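Local coordinates for RNA-dependent RNA Polymerase (Bombyx mori cytoplasmic polyhedrosis virus, PDB 6TZ0), which transcribes and replicates the double-stranded RNA genome of the virus as its RNA-directed RNA polymerase, making plus strands and their complementary minus strands, at residues F311-I315 with A334-T339. Residues are numbered along the deposited sequence; the frame is centred on the assembly and turned at random.
Sequences FNEYI and ACRAMT
F311 and Y314 project from helix 309-320 onto the C-terminal end of helix 325-339, and the two helices pack as an antiparallel helical hairpin, their local axes 11.9 Å apart and at 168°. The buried contact is dominated by two aromatic rings and the sulfur-bearing side chains of C335 and M338. F311 has its CG anti to the backbone N (chi1 -179°), which directs the ring toward helix 325-339. M338 SD lies at the ring edge, close to its plane and 3.6 Å from F311 CE1, a Met-aromatic contact; T339 CG2 approaches F311 CZ obliquely, and H233 of helix 224-237 stacks on the same ring. One turn on, Y314 takes M338 CE over one face, displaced toward the rim, in a CH-pi contact 3.9 Å from the ring centroid. C335 SG sits at the edge of that ring and also approaches F311 obliquely, so the cysteine sulfur contacts both rings. The Y314 hydroxyl touches A334 CB and is hydrogen-bonded to E226, tying the hairpin to helix 224-237. I315 adds a minor contact, its CG1 4.2 Å from C335 SG. T339 turns its hydroxyl back into its own helix, where OG1 donates to C335 O at 2.8 Å.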
ATOM      1  N   PHE A 311      -3.144  34.288  16.863  1.00 39.81           N
ATOM      2  CA  PHE A 311      -4.002  33.188  16.448  1.00 39.81           C
ATOM      3  C   PHE A 311      -4.853  32.686  17.609  1.00 39.81           C
ATOM      4  O   PHE A 311      -6.020  32.322  17.419  1.00 39.81           O
ATOM      5  CB  PHE A 311      -3.130  32.083  15.855  1.00 39.81           C
ATOM      6  CG  PHE A 311      -3.892  30.904  15.358  1.00 39.81           C
ATOM      7  CD1 PHE A 311      -4.755  31.029  14.287  1.00 39.81           C
ATOM      8  CD2 PHE A 311      -3.693  29.653  15.915  1.00 39.81           C
ATOM      9  CE1 PHE A 311      -5.451  29.944  13.819  1.00 39.81           C
ATOM     10  CE2 PHE A 311      -4.379  28.564  15.442  1.00 39.81           C
ATOM     11  CZ  PHE A 311      -5.262  28.711  14.395  1.00 39.81           C
ATOM     12  N   ASN A 312      -4.298  32.695  18.823  1.00 40.37           N
ATOM     13  CA  ASN A 312      -5.075  32.355  20.011  1.00 40.37           C
ATOM     14  C   ASN A 312      -6.183  33.377  20.255  1.00 40.37           C
ATOM     15  O   ASN A 312      -7.297  33.019  20.666  1.00 40.37           O
ATOM     16  CB  ASN A 312      -4.148  32.275  21.224  1.00 40.37           C
ATOM     17  CG  ASN A 312      -4.797  31.610  22.414  1.00 40.37           C
ATOM     18  OD1 ASN A 312      -5.901  31.080  22.323  1.00 40.37           O
ATOM     19  ND2 ASN A 312      -4.122  31.658  23.549  1.00 40.37           N
ATOM     20  N   GLU A 313      -5.903  34.651  19.987  1.00 42.22           N
ATOM     21  CA  GLU A 313      -6.916  35.679  20.171  1.00 42.22           C
ATOM     22  C   GLU A 313      -7.996  35.571  19.103  1.00 42.22           C
ATOM     23  O   GLU A 313      -9.174  35.837  19.373  1.00 42.22           O
ATOM     24  CB  GLU A 313      -6.250  37.054  20.161  1.00 42.22           C
ATOM     25  CG  GLU A 313      -7.153  38.214  20.537  1.00 42.22           C
ATOM     26  CD  GLU A 313      -6.391  39.524  20.671  1.00 42.22           C
ATOM     27  OE1 GLU A 313      -5.165  39.531  20.435  1.00 42.22           O
ATOM     28  OE2 GLU A 313      -7.016  40.546  21.026  1.00 42.22           O
ATOM     29  N   TYR A 314      -7.618  35.134  17.895  1.00 39.86           N
ATOM     30  CA  TYR A 314      -8.612  34.842  16.865  1.00 39.86           C
ATOM     31  C   TYR A 314      -9.503  33.667  17.260  1.00 39.86           C
ATOM     32  O   TYR A 314     -10.711  33.682  17.000  1.00 39.86           O
ATOM     33  CB  TYR A 314      -7.926  34.555  15.533  1.00 39.86           C
ATOM     34  CG  TYR A 314      -8.888  34.284  14.399  1.00 39.86           C
ATOM     35  CD1 TYR A 314      -9.592  35.316  13.801  1.00 39.86           C
ATOM     36  CD2 TYR A 314      -9.092  32.996  13.933  1.00 39.86           C
ATOM     37  CE1 TYR A 314     -10.468  35.076  12.771  1.00 39.86           C
ATOM     38  CE2 TYR A 314      -9.970  32.743  12.907  1.00 39.86           C
ATOM     39  CZ  TYR A 314     -10.654  33.788  12.330  1.00 39.86           C
ATOM     40  OH  TYR A 314     -11.530  33.543  11.302  1.00 39.86           O
ATOM     41  N   ILE A 315      -8.924  32.642  17.891  1.00 38.12           N
ATOM     42  CA  ILE A 315      -9.720  31.499  18.337  1.00 38.12           C
ATOM     43  C   ILE A 315     -10.673  31.900  19.461  1.00 38.12           C
ATOM     44  O   ILE A 315     -11.832  31.473  19.479  1.00 38.12           O
ATOM     45  CB  ILE A 315      -8.797  30.332  18.734  1.00 38.12           C
ATOM     46  CG1 ILE A 315      -8.118  29.759  17.493  1.00 38.12           C
ATOM     47  CG2 ILE A 315      -9.543  29.226  19.464  1.00 38.12           C
ATOM     48  CD1 ILE A 315      -7.052  28.775  17.809  1.00 38.12           C
ATOM     49  N   ALA A 334     -11.828  28.722   8.409  1.00 33.80           N
ATOM     50  CA  ALA A 334     -10.761  29.716   8.478  1.00 33.80           C
ATOM     51  C   ALA A 334      -9.548  29.188   9.237  1.00 33.80           C
ATOM     52  O   ALA A 334      -8.414  29.367   8.793  1.00 33.80           O
ATOM     53  CB  ALA A 334     -11.275  31.003   9.115  1.00 33.80           C
ATOM     54  N   CYS A 335      -9.762  28.503  10.362  1.00 35.72           N
ATOM     55  CA  CYS A 335      -8.625  27.942  11.093  1.00 35.72           C
ATOM     56  C   CYS A 335      -7.986  26.759  10.369  1.00 35.72           C
ATOM     57  O   CYS A 335      -6.791  26.502  10.554  1.00 35.72           O
ATOM     58  CB  CYS A 335      -9.046  27.542  12.500  1.00 35.72           C
ATOM     59  SG  CYS A 335      -9.409  28.949  13.549  1.00 35.72           S
ATOM     60  N   ARG A 336      -8.753  26.031   9.549  1.00 36.20           N
ATOM     61  CA  ARG A 336      -8.152  25.026   8.674  1.00 36.20           C
ATOM     62  C   ARG A 336      -7.238  25.678   7.649  1.00 36.20           C
ATOM     63  O   ARG A 336      -6.172  25.143   7.329  1.00 36.20           O
ATOM     64  CB  ARG A 336      -9.229  24.200   7.958  1.00 36.20           C
ATOM     65  CG  ARG A 336     -10.067  23.321   8.858  1.00 36.20           C
ATOM     66  CD  ARG A 336      -9.187  22.332   9.533  1.00 36.20           C
ATOM     67  NE  ARG A 336      -8.635  21.344   8.614  1.00 36.20           N
ATOM     68  CZ  ARG A 336      -9.061  20.093   8.536  1.00 36.20           C
ATOM     69  NH1 ARG A 336      -9.994  19.668   9.369  1.00 36.20           N
ATOM     70  NH2 ARG A 336      -8.514  19.257   7.672  1.00 36.20           N
ATOM     71  N   ALA A 337      -7.639  26.836   7.123  1.00 36.05           N
ATOM     72  CA  ALA A 337      -6.761  27.571   6.220  1.00 36.05           C
ATOM     73  C   ALA A 337      -5.576  28.189   6.954  1.00 36.05           C
ATOM     74  O   ALA A 337      -4.527  28.419   6.349  1.00 36.05           O
ATOM     75  CB  ALA A 337      -7.549  28.652   5.489  1.00 36.05           C
ATOM     76  N   MET A 338      -5.726  28.473   8.246  1.00 36.98           N
ATOM     77  CA  MET A 338      -4.649  29.107   8.998  1.00 36.98           C
ATOM     78  C   MET A 338      -3.615  28.118   9.509  1.00 36.98           C
ATOM     79  O   MET A 338      -2.467  28.508   9.736  1.00 36.98           O
ATOM     80  CB  MET A 338      -5.210  29.896  10.176  1.00 36.98           C
ATOM     81  CG  MET A 338      -5.919  31.160   9.769  1.00 36.98           C
ATOM     82  SD  MET A 338      -6.673  32.049  11.133  1.00 36.98           S
ATOM     83  CE  MET A 338      -7.512  33.330  10.220  1.00 36.98           C
ATOM     84  N   THR A 339      -3.980  26.858   9.722  1.00 38.70           N
ATOM     85  CA  THR A 339      -3.017  25.891  10.236  1.00 38.70           C
ATOM     86  C   THR A 339      -2.442  24.968   9.170  1.00 38.70           C
ATOM     87  O   THR A 339      -1.294  24.541   9.291  1.00 38.70           O
ATOM     88  CB  THR A 339      -3.648  25.050  11.349  1.00 38.70           C
ATOM     89  OG1 THR A 339      -4.876  24.485  10.885  1.00 38.70           O
ATOM     90  CG2 THR A 339      -3.907  25.885  12.584  1.00 38.70           C
TER